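Local atomic coordinates of glutamate racemase (Campylobacter jejuni, PDB entry 3UHF), a protein that belongs to the Asp/Glu/hydantoin racemase family, is built from two alpha/beta domains and holds D-glutamic acid between them in this model. Residues A[61-66]-A[72-77]; A[122-127]-A[199-204]; A[250-255]-A[260-265]. All blocks are in the same frame, centred on the assembly; numbering follows the deposited sequence.

Contact 1 (A[61-66]-A[72-77]). With DGL (D-glutamic acid), chain C.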
loop_
_atom_site.group_PDB
_atom_site.type_symbol
_atom_site.label_atom_id
_atom_site.label_comp_id
_atom_site.label_asym_id
_atom_site.label_seq_id
_atom_site.Cartn_x
_atom_site.Cartn_y
_atom_site.Cartn_z
ATOM N N VAL A 61 1.414 3.864 14.872
ATOM C CA VAL A 61 0.830 2.761 14.105
ATOM C C VAL A 61 0.130 1.792 15.093
ATOM O O VAL A 61 0.582 1.636 16.238
ATOM C CB VAL A 61 1.959 2.052 13.295
ATOM C CG1 VAL A 61 2.893 1.275 14.222
ATOM C CG2 VAL A 61 1.411 1.143 12.168
ATOM N N PRO A 62 -0.989 1.164 14.685
ATOM C CA PRO A 62 -1.689 1.175 13.400
ATOM C C PRO A 62 -2.706 2.298 13.254
ATOM O O PRO A 62 -3.176 2.848 14.250
ATOM C CB PRO A 62 -2.444 -0.156 13.428
ATOM C CG PRO A 62 -2.861 -0.270 14.863
ATOM C CD PRO A 62 -1.652 0.248 15.641
ATOM N N TYR A 63 -3.051 2.597 12.008
ATOM C CA TYR A 63 -4.107 3.555 11.669
ATOM C C TYR A 63 -5.428 2.823 11.389
ATOM O O TYR A 63 -6.515 3.401 11.494
ATOM C CB TYR A 63 -3.732 4.352 10.399
ATOM C CG TYR A 63 -2.626 5.393 10.521
ATOM C CD1 TYR A 63 -1.864 5.518 11.674
ATOM C CD2 TYR A 63 -2.355 6.267 9.463
ATOM C CE1 TYR A 63 -0.854 6.480 11.767
ATOM C CE2 TYR A 63 -1.352 7.221 9.547
ATOM C CZ TYR A 63 -0.604 7.330 10.693
ATOM O OH TYR A 63 0.390 8.288 10.775
ATOM N N GLY A 64 -5.319 1.545 11.040
ATOM C CA GLY A 64 -6.436 0.786 10.503
ATOM C C GLY A 64 -7.578 0.516 11.461
ATOM O O GLY A 64 -8.648 0.103 11.039
ATOM N N VAL A 65 -7.354 0.733 12.750
ATOM C CA VAL A 65 -8.420 0.556 13.736
ATOM C C VAL A 65 -8.862 1.889 14.329
ATOM O O VAL A 65 -9.631 1.922 15.284
ATOM C CB VAL A 65 -8.004 -0.407 14.865
ATOM C CG1 VAL A 65 -7.872 -1.811 14.330
ATOM C CG2 VAL A 65 -6.695 0.048 15.512
ATOM N N LYS A 66 -8.385 2.988 13.752
ATOM C CA LYS A 66 -8.696 4.308 14.285
ATOM C C LYS A 66 -9.654 5.072 13.367
ATOM O O LYS A 66 -10.061 4.555 12.337
ATOM C CB LYS A 66 -7.401 5.073 14.564
ATOM C CG LYS A 66 -6.611 4.359 15.649
ATOM C CD LYS A 66 -5.171 4.788 15.768
ATOM C CE LYS A 66 -4.519 3.964 16.891
ATOM N NZ LYS A 66 -3.035 4.066 16.861
ATOM N N ILE A 72 -6.617 11.469 9.173
ATOM C CA ILE A 72 -6.351 12.654 8.367
ATOM C C ILE A 72 -5.343 13.567 9.061
ATOM O O ILE A 72 -4.383 14.036 8.449
ATOM C CB ILE A 72 -7.644 13.407 8.048
ATOM C CG1 ILE A 72 -8.500 12.570 7.085
ATOM C CG2 ILE A 72 -7.326 14.778 7.448
ATOM C CD1 ILE A 72 -9.824 13.224 6.710
ATOM N N LYS A 73 -5.545 13.782 10.356
ATOM C CA LYS A 73 -4.654 14.625 11.132
ATOM C C LYS A 73 -3.223 14.099 11.056
ATOM O O LYS A 73 -2.299 14.854 10.775
ATOM C CB LYS A 73 -5.119 14.666 12.594
ATOM C CG LYS A 73 -4.198 15.430 13.528
ATOM C CD LYS A 73 -4.559 15.142 14.986
ATOM C CE LYS A 73 -3.649 15.901 15.948
ATOM N NZ LYS A 73 -3.916 15.554 17.378
ATOM N N PHE A 74 -3.048 12.800 11.299
ATOM C CA PHE A 74 -1.724 12.186 11.243
ATOM C C PHE A 74 -1.066 12.308 9.851
ATOM O O PHE A 74 0.137 12.542 9.742
ATOM C CB PHE A 74 -1.798 10.709 11.652
ATOM C CG PHE A 74 -2.030 10.489 13.142
ATOM C CD1 PHE A 74 -2.077 11.563 14.023
ATOM C CD2 PHE A 74 -2.192 9.212 13.650
ATOM C CE1 PHE A 74 -2.284 11.368 15.383
ATOM C CE2 PHE A 74 -2.396 9.012 15.022
ATOM C CZ PHE A 74 -2.441 10.090 15.881
ATOM N N CYS A 75 -1.850 12.123 8.796
ATOM C CA CYS A 75 -1.314 12.236 7.436
ATOM C C CYS A 75 -0.842 13.652 7.115
ATOM O O CYS A 75 0.207 13.843 6.488
ATOM C CB CYS A 75 -2.349 11.786 6.402
ATOM S SG CYS A 75 -2.686 10.010 6.473
ATOM N N LEU A 76 -1.618 14.646 7.528
ATOM C CA LEU A 76 -1.215 16.033 7.308
ATOM C C LEU A 76 0.085 16.357 8.048
ATOM O O LEU A 76 0.902 17.128 7.555
ATOM C CB LEU A 76 -2.334 17.010 7.690
ATOM C CG LEU A 76 -3.503 17.051 6.696
ATOM C CD1 LEU A 76 -4.660 17.876 7.241
ATOM C CD2 LEU A 76 -3.047 17.595 5.342
ATOM N N GLU A 77 0.285 15.760 9.224
ATOM C CA GLU A 77 1.550 15.929 9.924
ATOM C C GLU A 77 2.688 15.310 9.123
ATOM O O GLU A 77 3.797 15.842 9.086
ATOM C CB GLU A 77 1.490 15.315 11.325
ATOM C CG GLU A 77 0.458 15.958 12.236
ATOM C CD GLU A 77 0.486 15.367 13.639
ATOM O OE1 GLU A 77 1.294 14.442 13.865
ATOM O OE2 GLU A 77 -0.284 15.834 14.507
HETATM N N DGL C . -0.591 0.550 6.510
HETATM C CA DGL C . -1.937 0.083 6.857
HETATM C C DGL C . -2.732 -0.212 5.596
HETATM O O DGL C . -2.162 -0.414 4.515
HETATM C CB DGL C . -1.872 -1.181 7.715
HETATM C CG DGL C . -1.323 -0.931 9.118
HETATM C CD DGL C . -2.184 0.068 9.863
HETATM O OE1 DGL C . -1.760 1.238 9.999
HETATM O OE2 DGL C . -3.301 -0.310 10.276
HETATM O OXT DGL C . -3.953 -0.288 5.650
#

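Contact 2 (A[122-127]-A[199-204]). With DGL (D-glutamic acid), chain C.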
loop_
_atom_site.group_PDB
_atom_site.type_symbol
_atom_site.label_atom_id
_atom_site.label_comp_id
_atom_site.label_asym_id
_atom_site.label_seq_id
_atom_site.Cartn_x
_atom_site.Cartn_y
_atom_site.Cartn_z
ATOM N N GLU A 122 -7.734 -0.333 -10.686
ATOM C CA GLU A 122 -7.315 -0.429 -12.083
ATOM C C GLU A 122 -6.662 -1.786 -12.376
ATOM O O GLU A 122 -6.958 -2.417 -13.391
ATOM C CB GLU A 122 -6.340 0.702 -12.444
ATOM C CG GLU A 122 -5.631 0.472 -13.780
ATOM C CD GLU A 122 -4.655 1.570 -14.142
ATOM O OE1 GLU A 122 -4.817 2.715 -13.661
ATOM O OE2 GLU A 122 -3.725 1.276 -14.921
ATOM N N ALA A 123 -5.780 -2.235 -11.482
ATOM C CA ALA A 123 -5.090 -3.511 -11.675
ATOM C C ALA A 123 -6.061 -4.693 -11.667
ATOM O O ALA A 123 -5.890 -5.666 -12.424
ATOM C CB ALA A 123 -4.009 -3.699 -10.606
ATOM N N THR A 124 -7.091 -4.600 -10.830
ATOM C CA THR A 124 -8.106 -5.646 -10.735
ATOM C C THR A 124 -8.923 -5.738 -12.024
ATOM O O THR A 124 -9.176 -6.832 -12.536
ATOM C CB THR A 124 -9.056 -5.404 -9.534
ATOM O OG1 THR A 124 -8.287 -5.283 -8.332
ATOM C CG2 THR A 124 -10.057 -6.551 -9.370
ATOM N N ILE A 125 -9.329 -4.587 -12.553
ATOM C CA ILE A 125 -10.044 -4.548 -13.827
ATOM C C ILE A 125 -9.194 -5.108 -14.978
ATOM O O ILE A 125 -9.685 -5.873 -15.811
ATOM C CB ILE A 125 -10.530 -3.119 -14.140
ATOM C CG1 ILE A 125 -11.598 -2.708 -13.115
ATOM C CG2 ILE A 125 -11.064 -3.034 -15.570
ATOM C CD1 ILE A 125 -12.033 -1.258 -13.226
ATOM N N LYS A 126 -7.913 -4.758 -15.018
ATOM C CA LYS A 126 -7.034 -5.320 -16.040
ATOM C C LYS A 126 -6.904 -6.840 -15.913
ATOM O O LYS A 126 -6.848 -7.549 -16.917
ATOM C CB LYS A 126 -5.644 -4.710 -15.963
ATOM C CG LYS A 126 -5.526 -3.272 -16.457
ATOM C CD LYS A 126 -4.050 -2.876 -16.417
ATOM C CE LYS A 126 -3.827 -1.403 -16.698
ATOM N NZ LYS A 126 -2.462 -1.008 -16.247
ATOM N N ALA A 127 -6.849 -7.330 -14.676
ATOM C CA ALA A 127 -6.657 -8.751 -14.429
ATOM C C ALA A 127 -7.908 -9.562 -14.770
ATOM O O ALA A 127 -7.812 -10.674 -15.286
ATOM C CB ALA A 127 -6.256 -8.989 -12.971
ATOM N N ALA A 199 -10.580 -12.680 -8.007
ATOM C CA ALA A 199 -9.483 -11.792 -7.637
ATOM C C ALA A 199 -9.537 -11.448 -6.154
ATOM O O ALA A 199 -10.604 -11.174 -5.610
ATOM C CB ALA A 199 -9.510 -10.519 -8.460
ATOM N N LEU A 200 -8.374 -11.450 -5.514
ATOM C CA LEU A 200 -8.276 -11.041 -4.105
ATOM C C LEU A 200 -7.433 -9.777 -4.051
ATOM O O LEU A 200 -6.241 -9.803 -4.385
ATOM C CB LEU A 200 -7.602 -12.146 -3.302
ATOM C CG LEU A 200 -7.300 -11.855 -1.827
ATOM C CD1 LEU A 200 -8.586 -11.612 -1.066
ATOM C CD2 LEU A 200 -6.532 -13.022 -1.228
ATOM N N ILE A 201 -8.043 -8.655 -3.685
ATOM C CA ILE A 201 -7.269 -7.431 -3.590
ATOM C C ILE A 201 -6.582 -7.376 -2.225
ATOM O O ILE A 201 -7.243 -7.360 -1.177
ATOM C CB ILE A 201 -8.111 -6.159 -3.800
ATOM C CG1 ILE A 201 -8.875 -6.236 -5.138
ATOM C CG2 ILE A 201 -7.185 -4.955 -3.815
ATOM C CD1 ILE A 201 -9.678 -4.973 -5.473
ATOM N N LEU A 202 -5.255 -7.358 -2.238
ATOM C CA LEU A 202 -4.499 -7.251 -0.993
ATOM C C LEU A 202 -4.461 -5.781 -0.588
ATOM O O LEU A 202 -3.446 -5.092 -0.774
ATOM C CB LEU A 202 -3.084 -7.787 -1.198
ATOM C CG LEU A 202 -3.005 -9.236 -1.692
ATOM C CD1 LEU A 202 -1.563 -9.635 -1.924
ATOM C CD2 LEU A 202 -3.655 -10.193 -0.690
ATOM N N ALA A 203 -5.585 -5.297 -0.065
ATOM C CA ALA A 203 -5.775 -3.866 0.138
ATOM C C ALA A 203 -5.224 -3.405 1.480
ATOM O O ALA A 203 -5.886 -2.657 2.215
ATOM C CB ALA A 203 -7.269 -3.513 0.017
ATOM N N CYS A 204 -3.999 -3.829 1.782
ATOM C CA CYS A 204 -3.327 -3.451 3.027
ATOM C C CYS A 204 -1.836 -3.709 2.833
ATOM O O CYS A 204 -1.449 -4.734 2.252
ATOM C CB CYS A 204 -3.862 -4.282 4.187
ATOM S SG CYS A 204 -3.017 -4.009 5.783
HETATM N N DGL C . -0.591 0.550 6.510
HETATM C CA DGL C . -1.937 0.083 6.857
HETATM C C DGL C . -2.732 -0.212 5.596
HETATM O O DGL C . -2.162 -0.414 4.515
HETATM C CB DGL C . -1.872 -1.181 7.715
HETATM C CG DGL C . -1.323 -0.931 9.118
HETATM C CD DGL C . -2.184 0.068 9.863
HETATM O OE1 DGL C . -1.760 1.238 9.999
HETATM O OE2 DGL C . -3.301 -0.310 10.276
HETATM O OXT DGL C . -3.953 -0.288 5.650
#

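Contact 3 (A[250-255]-A[260-265])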
loop_
_atom_site.group_PDB
_atom_site.type_symbol
_atom_site.label_atom_id
_atom_site.label_comp_id
_atom_site.label_asym_id
_atom_site.label_seq_id
_atom_site.Cartn_x
_atom_site.Cartn_y
_atom_site.Cartn_z
ATOM N N LEU A 250 18.093 5.141 -1.082
ATOM C CA LEU A 250 16.995 5.038 -0.131
ATOM C C LEU A 250 17.349 5.741 1.174
ATOM O O LEU A 250 18.473 5.625 1.661
ATOM C CB LEU A 250 16.670 3.569 0.160
ATOM C CG LEU A 250 16.248 2.664 -0.998
ATOM C CD1 LEU A 250 15.912 1.268 -0.480
ATOM C CD2 LEU A 250 15.062 3.260 -1.717
ATOM N N HIS A 251 16.390 6.475 1.730
ATOM C CA HIS A 251 16.550 7.074 3.052
ATOM C C HIS A 251 15.341 6.708 3.891
ATOM O O HIS A 251 14.207 6.837 3.431
ATOM C CB HIS A 251 16.661 8.592 2.957
ATOM C CG HIS A 251 17.858 9.061 2.193
ATOM N ND1 HIS A 251 19.137 8.993 2.701
ATOM C CD2 HIS A 251 17.972 9.597 0.955
ATOM C CE1 HIS A 251 19.987 9.471 1.810
ATOM N NE2 HIS A 251 19.306 9.846 0.743
ATOM N N PHE A 252 15.589 6.253 5.117
ATOM C CA PHE A 252 14.517 5.818 6.004
ATOM C C PHE A 252 14.376 6.735 7.207
ATOM O O PHE A 252 15.362 7.061 7.870
ATOM C CB PHE A 252 14.783 4.388 6.475
ATOM C CG PHE A 252 14.756 3.387 5.366
ATOM C CD1 PHE A 252 15.929 2.996 4.735
ATOM C CD2 PHE A 252 13.551 2.842 4.944
ATOM C CE1 PHE A 252 15.900 2.075 3.701
ATOM C CE2 PHE A 252 13.515 1.922 3.906
ATOM C CZ PHE A 252 14.693 1.545 3.281
ATOM N N TYR A 253 13.144 7.141 7.483
ATOM C CA TYR A 253 12.826 7.890 8.692
ATOM C C TYR A 253 11.629 7.271 9.397
ATOM O O TYR A 253 10.770 6.669 8.760
ATOM C CB TYR A 253 12.530 9.344 8.349
ATOM C CG TYR A 253 13.697 10.055 7.703
ATOM C CD1 TYR A 253 14.624 10.750 8.472
ATOM C CD2 TYR A 253 13.872 10.037 6.326
ATOM C CE1 TYR A 253 15.694 11.405 7.883
ATOM C CE2 TYR A 253 14.940 10.695 5.724
ATOM C CZ TYR A 253 15.846 11.374 6.506
ATOM O OH TYR A 253 16.904 12.031 5.913
ATOM N N ALA A 254 11.575 7.405 10.719
ATOM C CA ALA A 254 10.438 6.881 11.452
ATOM C C ALA A 254 10.209 7.698 12.707
ATOM O O ALA A 254 11.150 8.277 13.261
ATOM C CB ALA A 254 10.653 5.402 11.805
ATOM N N SER A 255 8.963 7.739 13.163
ATOM C CA SER A 255 8.644 8.506 14.363
ATOM C C SER A 255 9.061 7.774 15.641
ATOM O O SER A 255 8.968 8.329 16.739
ATOM C CB SER A 255 7.165 8.879 14.391
ATOM O OG SER A 255 6.346 7.733 14.258
ATOM N N SER A 260 15.035 -0.213 13.802
ATOM C CA SER A 260 14.206 -1.390 13.601
ATOM C C SER A 260 13.566 -1.356 12.210
ATOM O O SER A 260 13.454 -2.383 11.537
ATOM C CB SER A 260 13.123 -1.476 14.678
ATOM O OG SER A 260 12.246 -2.561 14.434
ATOM N N LEU A 261 13.147 -0.168 11.785
ATOM C CA LEU A 261 12.548 -0.003 10.461
ATOM C C LEU A 261 13.560 -0.342 9.371
ATOM O O LEU A 261 13.247 -1.079 8.435
ATOM C CB LEU A 261 12.032 1.423 10.258
ATOM C CG LEU A 261 11.641 1.762 8.808
ATOM C CD1 LEU A 261 10.541 0.845 8.321
ATOM C CD2 LEU A 261 11.228 3.212 8.679
ATOM N N LYS A 262 14.768 0.201 9.495
ATOM C CA LYS A 262 15.832 -0.074 8.536
ATOM C C LYS A 262 16.149 -1.566 8.483
ATOM O O LYS A 262 16.355 -2.122 7.406
ATOM C CB LYS A 262 17.095 0.719 8.885
ATOM C CG LYS A 262 16.936 2.224 8.751
ATOM C CD LYS A 262 18.190 2.951 9.233
ATOM C CE LYS A 262 18.036 4.459 9.122
ATOM N NZ LYS A 262 19.180 5.197 9.730
ATOM N N ASN A 263 16.185 -2.205 9.650
ATOM C CA ASN A 263 16.466 -3.632 9.728
ATOM C C ASN A 263 15.443 -4.448 8.957
ATOM O O ASN A 263 15.802 -5.338 8.184
ATOM C CB ASN A 263 16.513 -4.100 11.182
ATOM C CG ASN A 263 16.723 -5.598 11.305
ATOM O OD1 ASN A 263 17.827 -6.101 11.096
ATOM N ND2 ASN A 263 15.664 -6.319 11.649
ATOM N N THR A 264 14.169 -4.138 9.171
ATOM C CA THR A 264 13.087 -4.810 8.461
ATOM C C THR A 264 13.220 -4.569 6.959
ATOM O O THR A 264 13.026 -5.479 6.147
ATOM C CB THR A 264 11.702 -4.318 8.937
ATOM O OG1 THR A 264 11.575 -4.546 10.346
ATOM C CG2 THR A 264 10.586 -5.058 8.211
ATOM N N ALA A 265 13.566 -3.340 6.592
ATOM C CA ALA A 265 13.734 -2.995 5.183
ATOM C C ALA A 265 14.875 -3.787 4.541
ATOM O O ALA A 265 14.762 -4.242 3.396
ATOM C CB ALA A 265 13.955 -1.497 5.025
#

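Contact 1 (A[61-66]-A[72-77])
Tyr63 reaches from the loop to Phe74 on the helix, and its side chain can be followed outward from the ligand to that ring. Its CB lies 3.7 Å from OE1 of the bound D-glutamic acid. CG stands anti to the carbonyl carbon (chi1 -72°), which sends the ring away from the ligand carboxylate toward the helix. Along one side of the ring CE1 comes to 3.6 Å from Phe74 CD2, arriving at the edge of the phenylalanine ring near its plane; along the other side CE2 passes Cys75 SG more loosely, at 4.4 Å. The two aromatic planes are inclined at 50°, an oblique pairing. At the tip, OH sits 3.4 Å from Phe74 CB, while its polar partner is Asp57, to which it is hydrogen-bonded.

Segment 61-66 belongs to the loop that follows strand 51-56 in the parallel sheet of one alpha/beta domain, and helix 68-82 comes straight after it. A cis peptide bond precedes Pro62, and a type I beta turn runs from Tyr63 to Lys66. Two consecutive amides of this loop hold the side-chain carboxylate of D-glutamic acid: Tyr63 N gives OE1 a nearly straight bond of 2.7 Å (176° at the hydrogen), and Gly64 N gives OE2 a more bent one of 2.8 Å. The extended Lys66 side chain runs back along the turn, and NZ donates to Pro62 O at 2.9 Å. On the helix, the Phe74 ring also receives Arg60 in a cation-pi contact, and Glu77 forms a salt bridge with the same arginine.

Contact 2 (A[122-127]-A[199-204])
Thr124 OG1 is held by a hydrogen bond to the carbonyl oxygen of Gly120, one turn back in its own helix, and lies against the end of Ile201 from the strand. The strand offers this oxygen only hydrocarbon, with Ile201 CD1 3.2 Å and Ile201 CG1 3.4 Å from Thr124 OG1. That bond to Gly120 satisfies a hydroxyl buried against hydrocarbon. The threonine divides its branches between two strand residues. With chi1 at -55°, OG1 lies beside the backbone N and meets Ile201, whereas CG2 goes to the methyl of Ala199, with Thr124 CG2 and Ala199 CB 4.1 Å apart. The side chains of Thr124 and Ile201 cross at about a right angle, and it is the far end of the isoleucine that closes on the helix.

Strand 199-202 lies inside a parallel four-stranded sheet, between 135-139 and 223-226, and helix 117-128 packs on one face of it, as expected of an alpha/beta domain. Ile135 and Ile225 from those neighbouring strands also touch Thr124, while Leu200 points away from the helix and meets Leu214 and Phe218 of helix 211-218. Farther along this segment, Leu202 and Ala203 centre successive inverse gamma turns that lead to Cys204, whose SG lies 3.6 Å from CB of D-glutamic acid. On the helix, Lys126 NZ forms a 2.9 Å salt bridge with Glu122 OE2, using the anti lone pair of that oxygen, and Lys126 also pairs with Glu237 while Glu122 OE1 pairs with Arg238.

Contact 3 (A[250-255]-A[260-265])
Strand 250-254 and helix 260-265 run in roughly opposing directions, their axes 137° apart and 8.6 Å from each other at closest approach. Phe252 faces Lys262 and Ala254 faces Leu261, giving alternate strand residues to the helix. Phe252 does most of the touching. Its CB rests 3.8 Å from Lys262 CG, and the far end of its ring, CE2 and CZ, lies against Ala265, with Phe252 CZ 3.6 Å from Ala265 CB. Lys262 contributes hydrocarbon here: extended beyond CG, its chain crosses Phe252 at a slant and takes NZ on to a salt bridge with Glu259. In Leu261 chi1 (169°) and chi2 (60°) together bring CD2 to the strand, 3.9 Å from Ala254 CB and 3.5 Å from Tyr253 O. Leu37 and Leu40 of helix 37-45 also pack on Phe252. Tyr253 points away from helix 260-265, and its ring meets Phe85. Strand 249-254, outermost in its parallel sheet and bonded to 51-56, forms with the short turn and returning helix the C-terminal beta-alpha unit of a layered alpha/beta domain.

Contact 1 and contact 2 are buried and lie on opposite sides of the chain's centre, each in a segment pair that reaches D-glutamic acid; contact 3 is only partly buried. Contacts 1 and 3 belong to the same five-stranded domain, where Asp57 bonds both Tyr63 of contact 1 and Ser255 of contact 3. Contact 2 belongs to the four-stranded domain. Their chemistry follows position: a loop in contact 1 combines ring packing with amide bonds to a carboxylate, contact 2 sets a threonine against an inner strand, and contact 3 fits apolar side chains and a lysine stem to an edge strand. Centres of contacts 2 and 3 are about 27 Å apart.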